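Local coordinates for protein putative pyridoxamine 5-phosphate-dependent dehydrase, Wbdk (Escherichia coli, PDB 2GMS) that removes the C3'-hydroxyl group from GDP-4-keto-6-deoxy-D-mannose by a coenzyme B6-dependent transamination-deoxygenation in the biosynthesis of L-colitose, at residues V53-G58 with G198-D203; T60-M65 with S91-P96; V135-N140 with P334-N339; L159-E164 with M181-S186. One frame throughout, in Å; residues are numbered along the deposited sequence.

Contact 1. Residues V53-G58 with G198-D203; sequences VMVSSG and GCIVTD. With P0P ([4-(dihydroxymethyl)-5-hydroxy-6-methylpyridin-3-yl]methyl dihydrogen phosphate), chain D.
V53 and I200 exchange two backbone hydrogen bonds, V53 N to I200 O and I200 N to V53 O, each 2.9 Å long, which identifies them as an antiparallel hydrogen-bonded pair. V55 and G198 form the next such pair. Between them M54 and C199 make a non-hydrogen-bonded pair whose CA atoms close to 4.3 Å, and C199 CA leans on V53 O in a CA-H...O contact of 3.2 Å. Within this chain strand 51-55 is an outermost strand of the large mixed sheet of the aminotransferase-like domain, with strand 198-202 as its inner neighbour. Side-chain contact across the pair is sparse: V55 CG1 and I200 CD1 meet at 4.3 Å on the face covered by helix 58-68, while M54, its CG anti to the backbone N (chi1 -173°), runs that methylene past G198 O at 3.4 Å. A further CA-H...O contact, G198 CA to S57 O at 3.4 Å, brings the chain after strand 51-55 close over the glycine. For the cofactor, G58 N at the start of helix 58-68 donates to phosphate oxygen O2P of P0P at 2.9 Å, and S57 OG caps the same helix by bonding to T60 N.

Contact 2. Residues T60-M65 with S91-P96; sequences TANLLM and STTYYP. With P0P ([4-(dihydroxymethyl)-5-hydroxy-6-methylpyridin-3-yl]methyl dihydrogen phosphate), chain D.
The axes of the segments 60-65 and 91-96 approach to 8.7 Å and run in nearly the same direction, with 27° between them. N62 carries the polar part of the contact. Its ND2 gives a hydrogen bond to T92 O at 3.0 Å; the acceptor lies close to the amide plane of N62, but the nitrogen stands above the carbonyl plane of T92, 54° out of it. CG of N62 lies anti to its own carbonyl carbon (chi1 -83°), which turns the amide across to the other helix. The other end of that amide is held by T183, whose hydroxyl pairs with N62 OD1, and ND2 has a second partner in D161. One turn further along helix 91-99 the contact becomes apolar: the P96 ring comes over the backbone of L63, CG to L63 CA 3.9 Å, while L63 CD1 reaches P96 CB at 4.1 Å and the two side chains cross obliquely. T93 OG1 lies 3.6 Å from P0P N1, and T92 OG1 lies 3.7 Å from P0P C6; these hydroxyls bond to D161 and S59 respectively. Two neighbouring helices thus line the pyridine-nitrogen side of the coenzyme pocket in this fold-type I, aspartate aminotransferase-like enzyme.

Contact 3. Residues V135-N140 with P334-N339; sequences VNLLGN and PIVTGN
V336 and the leucines L137 and L138 make the closest part of this wholly apolar contact. V336 CG2 touches both leucine side chains, 4.1 Å from L137 CD1 and 4.2 Å from L138 CD2, so one methyl serves both neighbours. With chi1 -166°, CG1 of V336 is anti to the backbone N and CG2 anti to the carbonyl carbon, beside the N. The approaches differ: L137 and V336 cross at a slant, whereas L138 and V336 slide past each other in opposite directions. I335 CG2 is only marginally farther off, 4.3 Å from both L137 CD2 and L138 CD1. Although buried, the contact as a whole is loose: only side-chain atoms meet, the nearest CA atoms, those of L138 and V336, are 8.4 Å apart, and just 143 Å² is covered. Each loop is braced internally: a type II' beta turn runs from I335 to G338, closed by G338 N to I335 O at 2.7 Å, and N140 N returns to L137 O at 2.9 Å. L137 and V336 both pack on E164, whose carboxylate accepts from the ring hydroxyl O3 of P0P and bonds to L138 N. They form an apolar second shell on the O3 side of the coenzyme pocket in this aspartate aminotransferase-like fold.

Contact 4. Residues L159-E164 with M181-S186; sequences LEDNCE and MGTFSS. With P0P ([4-(dihydroxymethyl)-5-hydroxy-6-methylpyridin-3-yl]methyl dihydrogen phosphate), chain D.
E160, paired with G182, is bonded to the residues on either side of it, M181 and T183. E160 N donates to M181 O at 3.2 Å. T183 N donates to E160 O at 2.8 Å. The axes differ by just 6°, so the pairing is parallel, and G182 CA adds a CA-H...O contact to E160 O. Beyond it the ladder frays, and N162 N meets T183 O in a weak, bent bond. An Asx turn takes over, D161 OD1 accepting from C163 N at 3.0 Å. Strands 157-161 and 181-185 lie side by side in the central sheet of the fold-type I coenzyme B6 enzymes, and their carboxyl ends open onto the coenzyme. Aromatic and apolar packing flanks the backbone bonds. N162 CB lies over one face of the F184 ring, 4.3 Å above its plane, while the amide stands almost perpendicular to the ring, 88° between planes, with OD1 bonded to N136. L159 and M181 lie alongside each other, pointing the same way. Four residues, D161, C163, E164 and S185, face P0P. D161 OD2 comes within 2.8 Å of the pyridine N1; chi1 near 173° swings CG away from the backbone N, and the carboxylate comes up to the ring nitrogen. Such a carboxylate would be expected to favour a protonated ring nitrogen. E164 OE2 accepts from the ring hydroxyl O3 at 2.6 Å. At the phosphate, S185 OG donates to O2P at 2.8 Å. C163 CB packs against the ring, 3.6 Å from N1.

In the fold
Contacts 1, 2 and 4 all touch P0P, whereas contact 3 does not but packs on E164, the partner of the ring hydroxyl O3. Contacts 1 and 4, with centres 8 Å apart, are consecutive in one sheet, joined by C199 O to F184 N at 2.9 Å and V201 N to G182 O at 3.0 Å. Helix 58-68 of contact 2 lies on that sheet, A61 CA resting 3.4 Å from V55 CG2. The polar ties of contact 2 run to contact 4, from T93 OG1 of helix 91-99 to D161 OD2 (2.6 Å) and from N62 OD1 of helix 58-68 to T183 OG1 (2.7 Å). Contact 3 joins contact 4 through N136 ND2 and N162 OD1, 2.8 Å apart. N250 of the second subunit also bonds to P0P, placing the site at the dimer interface.

Contact 1. Residues V53-G58 with G198-D203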
loop_
_atom_site.group_PDB
_atom_site.type_symbol
_atom_site.label_atom_id
_atom_site.label_comp_id
_atom_site.label_asym_id
_atom_site.label_seq_id
_atom_site.Cartn_x
_atom_site.Cartn_y
_atom_site.Cartn_z
ATOM N N VAL A 53 -9.566 11.393 -2.646
ATOM C CA VAL A 53 -9.512 9.974 -2.349
ATOM C C VAL A 53 -8.397 9.742 -1.341
ATOM O O VAL A 53 -7.226 10.044 -1.592
ATOM C CB VAL A 53 -9.263 9.168 -3.612
ATOM C CG1 VAL A 53 -9.047 7.690 -3.267
ATOM C CG2 VAL A 53 -10.408 9.367 -4.601
ATOM N N MET A 54 -8.773 9.252 -0.162
ATOM C CA MET A 54 -7.810 8.976 0.879
ATOM C C MET A 54 -7.181 7.602 0.630
ATOM O O MET A 54 -7.868 6.624 0.293
ATOM C CB MET A 54 -8.445 9.036 2.280
ATOM C CG MET A 54 -7.432 8.913 3.398
ATOM S SD MET A 54 -8.170 8.833 5.063
ATOM C CE MET A 54 -6.785 9.461 6.028
ATOM N N VAL A 55 -5.859 7.543 0.783
ATOM C CA VAL A 55 -5.082 6.318 0.572
ATOM C C VAL A 55 -4.247 6.028 1.805
ATOM O O VAL A 55 -4.196 6.836 2.723
ATOM C CB VAL A 55 -4.322 6.276 -0.777
ATOM C CG1 VAL A 55 -5.346 6.299 -1.907
ATOM C CG2 VAL A 55 -3.414 7.491 -0.981
ATOM N N SER A 56 -3.571 4.902 1.852
ATOM C CA SER A 56 -2.791 4.518 3.024
ATOM C C SER A 56 -1.558 5.384 3.365
ATOM O O SER A 56 -1.112 5.425 4.505
ATOM C CB SER A 56 -2.446 3.027 2.959
ATOM O OG SER A 56 -1.668 2.788 1.787
ATOM N N SER A 57 -0.994 6.063 2.370
ATOM C CA SER A 57 0.164 6.929 2.533
ATOM C C SER A 57 0.261 7.901 1.363
ATOM O O SER A 57 -0.392 7.764 0.319
ATOM C CB SER A 57 1.509 6.163 2.644
ATOM O OG SER A 57 1.760 5.334 1.505
ATOM N N GLY A 58 1.118 8.887 1.533
ATOM C CA GLY A 58 1.348 9.814 0.452
ATOM C C GLY A 58 2.059 9.011 -0.635
ATOM O O GLY A 58 1.907 9.286 -1.815
ATOM N N GLY A 198 -2.476 9.392 3.167
ATOM C CA GLY A 198 -2.280 10.144 1.947
ATOM C C GLY A 198 -3.629 10.500 1.320
ATOM O O GLY A 198 -4.697 10.000 1.701
ATOM N N CYS A 199 -3.580 11.371 0.328
ATOM C CA CYS A 199 -4.783 11.762 -0.358
ATOM C C CYS A 199 -4.460 12.215 -1.761
ATOM O O CYS A 199 -3.387 12.764 -2.005
ATOM C CB CYS A 199 -5.443 12.985 0.312
ATOM S SG CYS A 199 -7.237 13.009 0.045
ATOM N N ILE A 200 -5.421 12.013 -2.662
ATOM C CA ILE A 200 -5.311 12.463 -4.030
ATOM C C ILE A 200 -6.504 13.371 -4.305
ATOM O O ILE A 200 -7.650 13.044 -3.979
ATOM C CB ILE A 200 -5.327 11.327 -5.059
ATOM C CG1 ILE A 200 -4.328 10.248 -4.657
ATOM C CG2 ILE A 200 -4.947 11.906 -6.431
ATOM C CD1 ILE A 200 -4.671 8.886 -5.230
ATOM N N VAL A 201 -6.256 14.509 -4.911
ATOM C CA VAL A 201 -7.382 15.361 -5.248
ATOM C C VAL A 201 -7.437 15.440 -6.772
ATOM O O VAL A 201 -6.421 15.241 -7.455
ATOM C CB VAL A 201 -7.375 16.757 -4.614
ATOM C CG1 VAL A 201 -7.402 16.688 -3.095
ATOM C CG2 VAL A 201 -6.195 17.596 -5.115
ATOM N N THR A 202 -8.618 15.705 -7.304
ATOM C CA THR A 202 -8.801 15.843 -8.740
ATOM C C THR A 202 -10.140 16.501 -9.022
ATOM O O THR A 202 -11.045 16.485 -8.186
ATOM C CB THR A 202 -8.691 14.480 -9.496
ATOM O OG1 THR A 202 -8.647 14.697 -10.889
ATOM C CG2 THR A 202 -9.839 13.526 -9.152
ATOM N N ASP A 203 -10.269 17.090 -10.200
ATOM C CA ASP A 203 -11.518 17.667 -10.625
ATOM C C ASP A 203 -12.124 16.808 -11.735
ATOM O O ASP A 203 -13.233 17.050 -12.171
ATOM C CB ASP A 203 -11.379 19.124 -11.053
ATOM C CG ASP A 203 -11.159 20.029 -9.863
ATOM O OD1 ASP A 203 -11.683 19.874 -8.772
ATOM O OD2 ASP A 203 -10.332 20.997 -10.115
HETATM O O3 P0P D . 8.117 14.430 0.944
HETATM N N1 P0P D . 6.533 12.719 -1.738
HETATM C C2 P0P D . 7.222 13.637 -1.090
HETATM C C2A P0P D . 7.775 14.841 -1.811
HETATM C C3 P0P D . 7.432 13.501 0.255
HETATM C C4 P0P D . 6.911 12.390 0.914
HETATM C C4A P0P D . 7.115 12.275 2.407
HETATM O O4A P0P D . 7.474 13.531 2.926
HETATM O O4B P0P D . 8.118 11.352 2.705
HETATM C C5 P0P D . 6.241 11.367 0.204
HETATM C C6 P0P D . 6.039 11.632 -1.128
HETATM C C5A P0P D . 5.697 10.388 0.981
HETATM O O4P P0P D . 4.587 10.436 1.756
HETATM P P P0P D . 4.487 9.210 2.777
HETATM O O1P P0P D . 5.650 9.324 3.682
HETATM O O2P P0P D . 3.119 9.469 3.591
HETATM O O3P P0P D . 4.452 7.773 2.051
#

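Contact 2. Residues T60-M65 with S91-P96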
loop_
_atom_site.group_PDB
_atom_site.type_symbol
_atom_site.label_atom_id
_atom_site.label_comp_id
_atom_site.label_asym_id
_atom_site.label_seq_id
_atom_site.Cartn_x
_atom_site.Cartn_y
_atom_site.Cartn_z
ATOM N N THR A 60 1.528 5.844 -1.562
ATOM C CA THR A 60 0.556 5.103 -2.365
ATOM C C THR A 60 -0.353 6.078 -3.115
ATOM O O THR A 60 -0.969 5.711 -4.126
ATOM C CB THR A 60 -0.265 4.059 -1.579
ATOM O OG1 THR A 60 -0.908 4.714 -0.497
ATOM C CG2 THR A 60 0.630 2.903 -1.072
ATOM N N ALA A 61 -0.413 7.347 -2.649
ATOM C CA ALA A 61 -1.194 8.350 -3.355
ATOM C C ALA A 61 -0.519 8.553 -4.728
ATOM O O ALA A 61 -1.127 8.518 -5.811
ATOM C CB ALA A 61 -1.225 9.618 -2.517
ATOM N N ASN A 62 0.799 8.707 -4.667
ATOM C CA ASN A 62 1.645 8.897 -5.849
ATOM C C ASN A 62 1.520 7.729 -6.829
ATOM O O ASN A 62 1.433 7.898 -8.048
ATOM C CB ASN A 62 3.139 9.056 -5.455
ATOM C CG ASN A 62 3.562 10.444 -5.027
ATOM O OD1 ASN A 62 2.769 11.390 -5.136
ATOM N ND2 ASN A 62 4.817 10.613 -4.589
ATOM N N LEU A 63 1.546 6.529 -6.265
ATOM C CA LEU A 63 1.434 5.309 -7.025
ATOM C C LEU A 63 0.146 5.259 -7.852
ATOM O O LEU A 63 0.147 4.972 -9.051
ATOM C CB LEU A 63 1.472 4.106 -6.056
ATOM C CG LEU A 63 1.291 2.760 -6.765
ATOM C CD1 LEU A 63 2.503 2.487 -7.669
ATOM C CD2 LEU A 63 1.144 1.655 -5.728
ATOM N N LEU A 64 -0.956 5.525 -7.168
ATOM C CA LEU A 64 -2.246 5.504 -7.805
ATOM C C LEU A 64 -2.345 6.671 -8.760
ATOM O O LEU A 64 -2.954 6.557 -9.819
ATOM C CB LEU A 64 -3.369 5.574 -6.759
ATOM C CG LEU A 64 -4.021 4.235 -6.418
ATOM C CD1 LEU A 64 -2.989 3.187 -6.039
ATOM C CD2 LEU A 64 -5.036 4.438 -5.292
ATOM N N MET A 65 -1.749 7.801 -8.394
ATOM C CA MET A 65 -1.833 8.911 -9.311
ATOM C C MET A 65 -1.251 8.538 -10.676
ATOM O O MET A 65 -1.791 8.863 -11.731
ATOM C CB MET A 65 -1.178 10.180 -8.733
ATOM C CG MET A 65 -0.963 11.233 -9.804
ATOM S SD MET A 65 -0.370 12.802 -9.119
ATOM C CE MET A 65 1.315 12.360 -8.671
ATOM N N SER A 91 11.984 9.736 -2.423
ATOM C CA SER A 91 12.129 8.603 -3.322
ATOM C C SER A 91 10.847 8.105 -3.978
ATOM O O SER A 91 10.878 7.640 -5.123
ATOM C CB SER A 91 12.821 7.439 -2.651
ATOM O OG SER A 91 11.943 6.898 -1.688
ATOM N N THR A 92 9.728 8.164 -3.259
ATOM C CA THR A 92 8.461 7.676 -3.764
ATOM C C THR A 92 7.782 8.575 -4.760
ATOM O O THR A 92 6.678 8.310 -5.235
ATOM C CB THR A 92 7.483 7.141 -2.718
ATOM O OG1 THR A 92 7.206 8.146 -1.747
ATOM C CG2 THR A 92 8.033 5.852 -2.120
ATOM N N THR A 93 8.448 9.647 -5.100
ATOM C CA THR A 93 7.890 10.483 -6.122
ATOM C C THR A 93 8.298 9.794 -7.443
ATOM O O THR A 93 7.590 9.793 -8.443
ATOM C CB THR A 93 8.562 11.870 -6.045
ATOM O OG1 THR A 93 8.241 12.521 -4.844
ATOM C CG2 THR A 93 8.236 12.738 -7.247
ATOM N N TYR A 94 9.490 9.193 -7.409
ATOM C CA TYR A 94 10.097 8.551 -8.556
ATOM C C TYR A 94 9.724 7.105 -8.865
ATOM O O TYR A 94 9.511 6.741 -10.026
ATOM C CB TYR A 94 11.630 8.645 -8.455
ATOM C CG TYR A 94 12.134 10.041 -8.202
ATOM C CD1 TYR A 94 12.074 11.032 -9.184
ATOM C CD2 TYR A 94 12.665 10.372 -6.957
ATOM C CE1 TYR A 94 12.528 12.334 -8.950
ATOM C CE2 TYR A 94 13.137 11.661 -6.708
ATOM C CZ TYR A 94 13.064 12.644 -7.698
ATOM O OH TYR A 94 13.560 13.902 -7.439
ATOM N N TYR A 95 9.719 6.241 -7.866
ATOM C CA TYR A 95 9.464 4.827 -8.095
ATOM C C TYR A 95 8.274 4.482 -8.987
ATOM O O TYR A 95 8.376 3.619 -9.869
ATOM C CB TYR A 95 9.423 3.989 -6.801
ATOM C CG TYR A 95 10.613 4.116 -5.867
ATOM C CD1 TYR A 95 10.451 3.986 -4.483
ATOM C CD2 TYR A 95 11.902 4.312 -6.362
ATOM C CE1 TYR A 95 11.534 4.066 -3.607
ATOM C CE2 TYR A 95 12.998 4.388 -5.502
ATOM C CZ TYR A 95 12.812 4.269 -4.126
ATOM O OH TYR A 95 13.882 4.340 -3.281
ATOM N N PRO A 96 7.104 5.087 -8.748
ATOM C CA PRO A 96 5.945 4.723 -9.555
ATOM C C PRO A 96 6.218 4.870 -11.035
ATOM O O PRO A 96 5.736 4.070 -11.827
ATOM C CB PRO A 96 4.775 5.603 -9.100
ATOM C CG PRO A 96 5.162 6.071 -7.712
ATOM C CD PRO A 96 6.710 6.081 -7.701
HETATM O O3 P0P D . 8.117 14.430 0.944
HETATM N N1 P0P D . 6.533 12.719 -1.738
HETATM C C2 P0P D . 7.222 13.637 -1.090
HETATM C C2A P0P D . 7.775 14.841 -1.811
HETATM C C3 P0P D . 7.432 13.501 0.255
HETATM C C4 P0P D . 6.911 12.390 0.914
HETATM C C4A P0P D . 7.115 12.275 2.407
HETATM O O4A P0P D . 7.474 13.531 2.926
HETATM O O4B P0P D . 8.118 11.352 2.705
HETATM C C5 P0P D . 6.241 11.367 0.204
HETATM C C6 P0P D . 6.039 11.632 -1.128
HETATM C C5A P0P D . 5.697 10.388 0.981
HETATM O O4P P0P D . 4.587 10.436 1.756
HETATM P P P0P D . 4.487 9.210 2.777
HETATM O O1P P0P D . 5.650 9.324 3.682
HETATM O O2P P0P D . 3.119 9.469 3.591
HETATM O O3P P0P D . 4.452 7.773 2.051
#

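Contact 3. Residues V135-N140 with P334-N339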
loop_
_atom_site.group_PDB
_atom_site.type_symbol
_atom_site.label_atom_id
_atom_site.label_comp_id
_atom_site.label_asym_id
_atom_site.label_seq_id
_atom_site.Cartn_x
_atom_site.Cartn_y
_atom_site.Cartn_z
ATOM N N VAL A 135 6.853 19.091 -7.994
ATOM C CA VAL A 135 6.913 18.822 -6.580
ATOM C C VAL A 135 6.980 20.171 -5.878
ATOM O O VAL A 135 7.805 20.996 -6.236
ATOM C CB VAL A 135 8.132 17.924 -6.254
ATOM C CG1 VAL A 135 8.360 17.760 -4.757
ATOM C CG2 VAL A 135 8.048 16.552 -6.924
ATOM N N ASN A 136 6.105 20.440 -4.910
ATOM C CA ASN A 136 6.189 21.733 -4.223
ATOM C C ASN A 136 7.052 21.482 -3.006
ATOM O O ASN A 136 6.599 20.883 -2.036
ATOM C CB ASN A 136 4.803 22.257 -3.850
ATOM C CG ASN A 136 3.939 22.369 -5.075
ATOM O OD1 ASN A 136 4.322 23.036 -6.041
ATOM N ND2 ASN A 136 2.765 21.734 -5.043
ATOM N N LEU A 137 8.328 21.855 -3.086
ATOM C CA LEU A 137 9.256 21.550 -2.015
ATOM C C LEU A 137 9.224 22.390 -0.762
ATOM O O LEU A 137 9.277 23.612 -0.815
ATOM C CB LEU A 137 10.698 21.506 -2.538
ATOM C CG LEU A 137 11.552 20.368 -1.977
ATOM C CD1 LEU A 137 11.149 19.024 -2.565
ATOM C CD2 LEU A 137 13.024 20.654 -2.257
ATOM N N LEU A 138 9.205 21.668 0.360
ATOM C CA LEU A 138 9.256 22.239 1.684
ATOM C C LEU A 138 8.179 23.248 2.022
ATOM O O LEU A 138 8.388 24.059 2.901
ATOM C CB LEU A 138 10.618 22.907 1.897
ATOM C CG LEU A 138 11.810 21.939 1.891
ATOM C CD1 LEU A 138 13.061 22.701 2.326
ATOM C CD2 LEU A 138 11.606 20.755 2.820
ATOM N N GLY A 139 7.049 23.183 1.347
ATOM C CA GLY A 139 5.975 24.094 1.624
ATOM C C GLY A 139 5.847 25.134 0.534
ATOM O O GLY A 139 4.849 25.845 0.469
ATOM N N ASN A 140 6.860 25.212 -0.320
ATOM C CA ASN A 140 6.954 26.219 -1.383
ATOM C C ASN A 140 6.385 25.808 -2.733
ATOM O O ASN A 140 6.880 24.912 -3.405
ATOM C CB ASN A 140 8.424 26.691 -1.543
ATOM C CG ASN A 140 8.611 28.055 -2.175
ATOM O OD1 ASN A 140 7.780 28.969 -2.028
ATOM N ND2 ASN A 140 9.740 28.205 -2.865
ATOM N N PRO A 334 19.280 16.533 5.924
ATOM C CA PRO A 334 19.571 17.008 4.608
ATOM C C PRO A 334 18.268 17.534 4.049
ATOM O O PRO A 334 17.180 17.315 4.584
ATOM C CB PRO A 334 19.988 15.794 3.773
ATOM C CG PRO A 334 19.999 14.586 4.698
ATOM C CD PRO A 334 19.683 15.112 6.084
ATOM N N ILE A 335 18.385 18.259 2.962
ATOM C CA ILE A 335 17.192 18.752 2.345
ATOM C C ILE A 335 16.600 17.581 1.575
ATOM O O ILE A 335 17.071 17.146 0.511
ATOM C CB ILE A 335 17.460 19.938 1.450
ATOM C CG1 ILE A 335 17.976 21.099 2.292
ATOM C CG2 ILE A 335 16.187 20.319 0.682
ATOM C CD1 ILE A 335 18.660 22.193 1.456
ATOM N N VAL A 336 15.549 17.046 2.180
ATOM C CA VAL A 336 14.848 15.910 1.630
ATOM C C VAL A 336 15.896 14.814 1.427
ATOM O O VAL A 336 16.588 14.415 2.357
ATOM C CB VAL A 336 13.972 16.294 0.403
ATOM C CG1 VAL A 336 12.975 15.214 0.001
ATOM C CG2 VAL A 336 13.181 17.564 0.648
ATOM N N THR A 337 16.056 14.377 0.206
ATOM C CA THR A 337 16.991 13.344 -0.135
ATOM C C THR A 337 18.275 13.906 -0.713
ATOM O O THR A 337 19.199 13.135 -0.961
ATOM C CB THR A 337 16.386 12.512 -1.292
ATOM O OG1 THR A 337 16.265 13.291 -2.500
ATOM C CG2 THR A 337 15.045 11.936 -0.868
ATOM N N GLY A 338 18.296 15.218 -0.967
ATOM C CA GLY A 338 19.432 15.869 -1.604
ATOM C C GLY A 338 19.337 15.525 -3.097
ATOM O O GLY A 338 18.252 15.348 -3.637
ATOM N N ASN A 339 20.460 15.388 -3.782
ATOM C CA ASN A 339 20.419 15.046 -5.195
ATOM C C ASN A 339 20.067 13.572 -5.402
ATOM O O ASN A 339 20.847 12.667 -5.128
ATOM C CB ASN A 339 21.766 15.400 -5.823
ATOM C CG ASN A 339 21.883 14.971 -7.249
ATOM O OD1 ASN A 339 20.869 14.893 -7.932
ATOM N ND2 ASN A 339 23.118 14.707 -7.698
#

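Contact 4. Residues L159-E164 with M181-S186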
loop_
_atom_site.group_PDB
_atom_site.type_symbol
_atom_site.label_atom_id
_atom_site.label_comp_id
_atom_site.label_asym_id
_atom_site.label_seq_id
_atom_site.Cartn_x
_atom_site.Cartn_y
_atom_site.Cartn_z
ATOM N N LEU A 159 1.156 17.308 -13.242
ATOM C CA LEU A 159 0.854 16.622 -12.009
ATOM C C LEU A 159 1.577 17.295 -10.860
ATOM O O LEU A 159 2.578 17.992 -11.067
ATOM C CB LEU A 159 1.235 15.138 -12.063
ATOM C CG LEU A 159 0.516 14.400 -13.179
ATOM C CD1 LEU A 159 1.204 13.061 -13.326
ATOM C CD2 LEU A 159 -0.957 14.171 -12.801
ATOM N N GLU A 160 1.070 17.058 -9.645
ATOM C CA GLU A 160 1.681 17.604 -8.449
ATOM C C GLU A 160 1.858 16.624 -7.304
ATOM O O GLU A 160 0.918 15.966 -6.864
ATOM C CB GLU A 160 0.867 18.757 -7.828
ATOM C CG GLU A 160 0.820 20.078 -8.604
ATOM C CD GLU A 160 -0.011 21.081 -7.869
ATOM O OE1 GLU A 160 0.429 21.703 -6.908
ATOM O OE2 GLU A 160 -1.242 21.174 -8.315
ATOM N N ASP A 161 3.077 16.578 -6.788
ATOM C CA ASP A 161 3.337 15.833 -5.581
ATOM C C ASP A 161 3.337 16.970 -4.545
ATOM O O ASP A 161 4.275 17.776 -4.496
ATOM C CB ASP A 161 4.681 15.078 -5.579
ATOM C CG ASP A 161 5.006 14.454 -4.247
ATOM O OD1 ASP A 161 4.552 14.878 -3.182
ATOM O OD2 ASP A 161 5.828 13.415 -4.336
ATOM N N ASN A 162 2.246 17.072 -3.771
ATOM C CA ASN A 162 2.088 18.122 -2.768
ATOM C C ASN A 162 2.233 17.593 -1.336
ATOM O O ASN A 162 1.681 18.173 -0.389
ATOM C CB ASN A 162 0.718 18.831 -2.912
ATOM C CG ASN A 162 0.735 20.226 -2.316
ATOM O OD1 ASN A 162 1.682 20.967 -2.574
ATOM N ND2 ASN A 162 -0.283 20.583 -1.523
ATOM N N CYS A 163 2.994 16.504 -1.206
ATOM C CA CYS A 163 3.238 15.857 0.072
ATOM C C CYS A 163 3.916 16.710 1.137
ATOM O O CYS A 163 3.852 16.366 2.305
ATOM C CB CYS A 163 3.884 14.465 -0.059
ATOM S SG CYS A 163 2.709 13.325 -0.828
ATOM N N GLU A 164 4.563 17.820 0.766
ATOM C CA GLU A 164 5.232 18.710 1.725
ATOM C C GLU A 164 4.626 20.102 1.795
ATOM O O GLU A 164 5.039 20.922 2.624
ATOM C CB GLU A 164 6.717 18.924 1.368
ATOM C CG GLU A 164 7.533 17.609 1.462
ATOM C CD GLU A 164 8.948 17.748 0.944
ATOM O OE1 GLU A 164 9.417 18.809 0.558
ATOM O OE2 GLU A 164 9.608 16.612 0.938
ATOM N N MET A 181 -4.005 16.011 -11.160
ATOM C CA MET A 181 -4.129 15.377 -9.874
ATOM C C MET A 181 -3.071 16.005 -8.995
ATOM O O MET A 181 -2.079 16.548 -9.496
ATOM C CB MET A 181 -3.865 13.867 -9.941
ATOM C CG MET A 181 -5.087 13.030 -10.270
ATOM S SD MET A 181 -4.722 11.273 -10.534
ATOM C CE MET A 181 -4.022 11.256 -12.205
ATOM N N GLY A 182 -3.296 15.916 -7.697
ATOM C CA GLY A 182 -2.359 16.400 -6.716
ATOM C C GLY A 182 -2.270 15.403 -5.550
ATOM O O GLY A 182 -3.303 14.868 -5.111
ATOM N N THR A 183 -1.060 15.143 -5.019
ATOM C CA THR A 183 -0.969 14.225 -3.880
ATOM C C THR A 183 -0.574 14.950 -2.587
ATOM O O THR A 183 0.126 15.969 -2.632
ATOM C CB THR A 183 -0.068 13.000 -4.119
ATOM O OG1 THR A 183 1.216 13.513 -4.342
ATOM C CG2 THR A 183 -0.542 12.162 -5.317
ATOM N N PHE A 184 -1.021 14.389 -1.459
ATOM C CA PHE A 184 -0.774 14.890 -0.114
ATOM C C PHE A 184 -0.421 13.739 0.828
ATOM O O PHE A 184 -0.755 12.571 0.584
ATOM C CB PHE A 184 -2.011 15.598 0.495
ATOM C CG PHE A 184 -2.534 16.785 -0.278
ATOM C CD1 PHE A 184 -3.187 16.620 -1.503
ATOM C CD2 PHE A 184 -2.415 18.075 0.239
ATOM C CE1 PHE A 184 -3.670 17.709 -2.234
ATOM C CE2 PHE A 184 -2.908 19.182 -0.458
ATOM C CZ PHE A 184 -3.533 18.987 -1.693
ATOM N N SER A 185 0.246 14.098 1.922
ATOM C CA SER A 185 0.652 13.127 2.918
ATOM C C SER A 185 0.232 13.611 4.291
ATOM O O SER A 185 0.352 14.796 4.602
ATOM C CB SER A 185 2.160 12.887 2.865
ATOM O OG SER A 185 2.615 12.202 4.033
ATOM N N SER A 186 -0.280 12.671 5.083
ATOM C CA SER A 186 -0.680 12.932 6.449
ATOM C C SER A 186 0.110 12.050 7.406
ATOM O O SER A 186 -0.333 11.623 8.471
ATOM C CB SER A 186 -2.169 12.876 6.687
ATOM O OG SER A 186 -2.618 11.551 6.497
HETATM O O3 P0P D . 8.117 14.430 0.944
HETATM N N1 P0P D . 6.533 12.719 -1.738
HETATM C C2 P0P D . 7.222 13.637 -1.090
HETATM C C2A P0P D . 7.775 14.841 -1.811
HETATM C C3 P0P D . 7.432 13.501 0.255
HETATM C C4 P0P D . 6.911 12.390 0.914
HETATM C C4A P0P D . 7.115 12.275 2.407
HETATM O O4A P0P D . 7.474 13.531 2.926
HETATM O O4B P0P D . 8.118 11.352 2.705
HETATM C C5 P0P D . 6.241 11.367 0.204
HETATM C C6 P0P D . 6.039 11.632 -1.128
HETATM C C5A P0P D . 5.697 10.388 0.981
HETATM O O4P P0P D . 4.587 10.436 1.756
HETATM P P P0P D . 4.487 9.210 2.777
HETATM O O1P P0P D . 5.650 9.324 3.682
HETATM O O2P P0P D . 3.119 9.469 3.591
HETATM O O3P P0P D . 4.452 7.773 2.051
#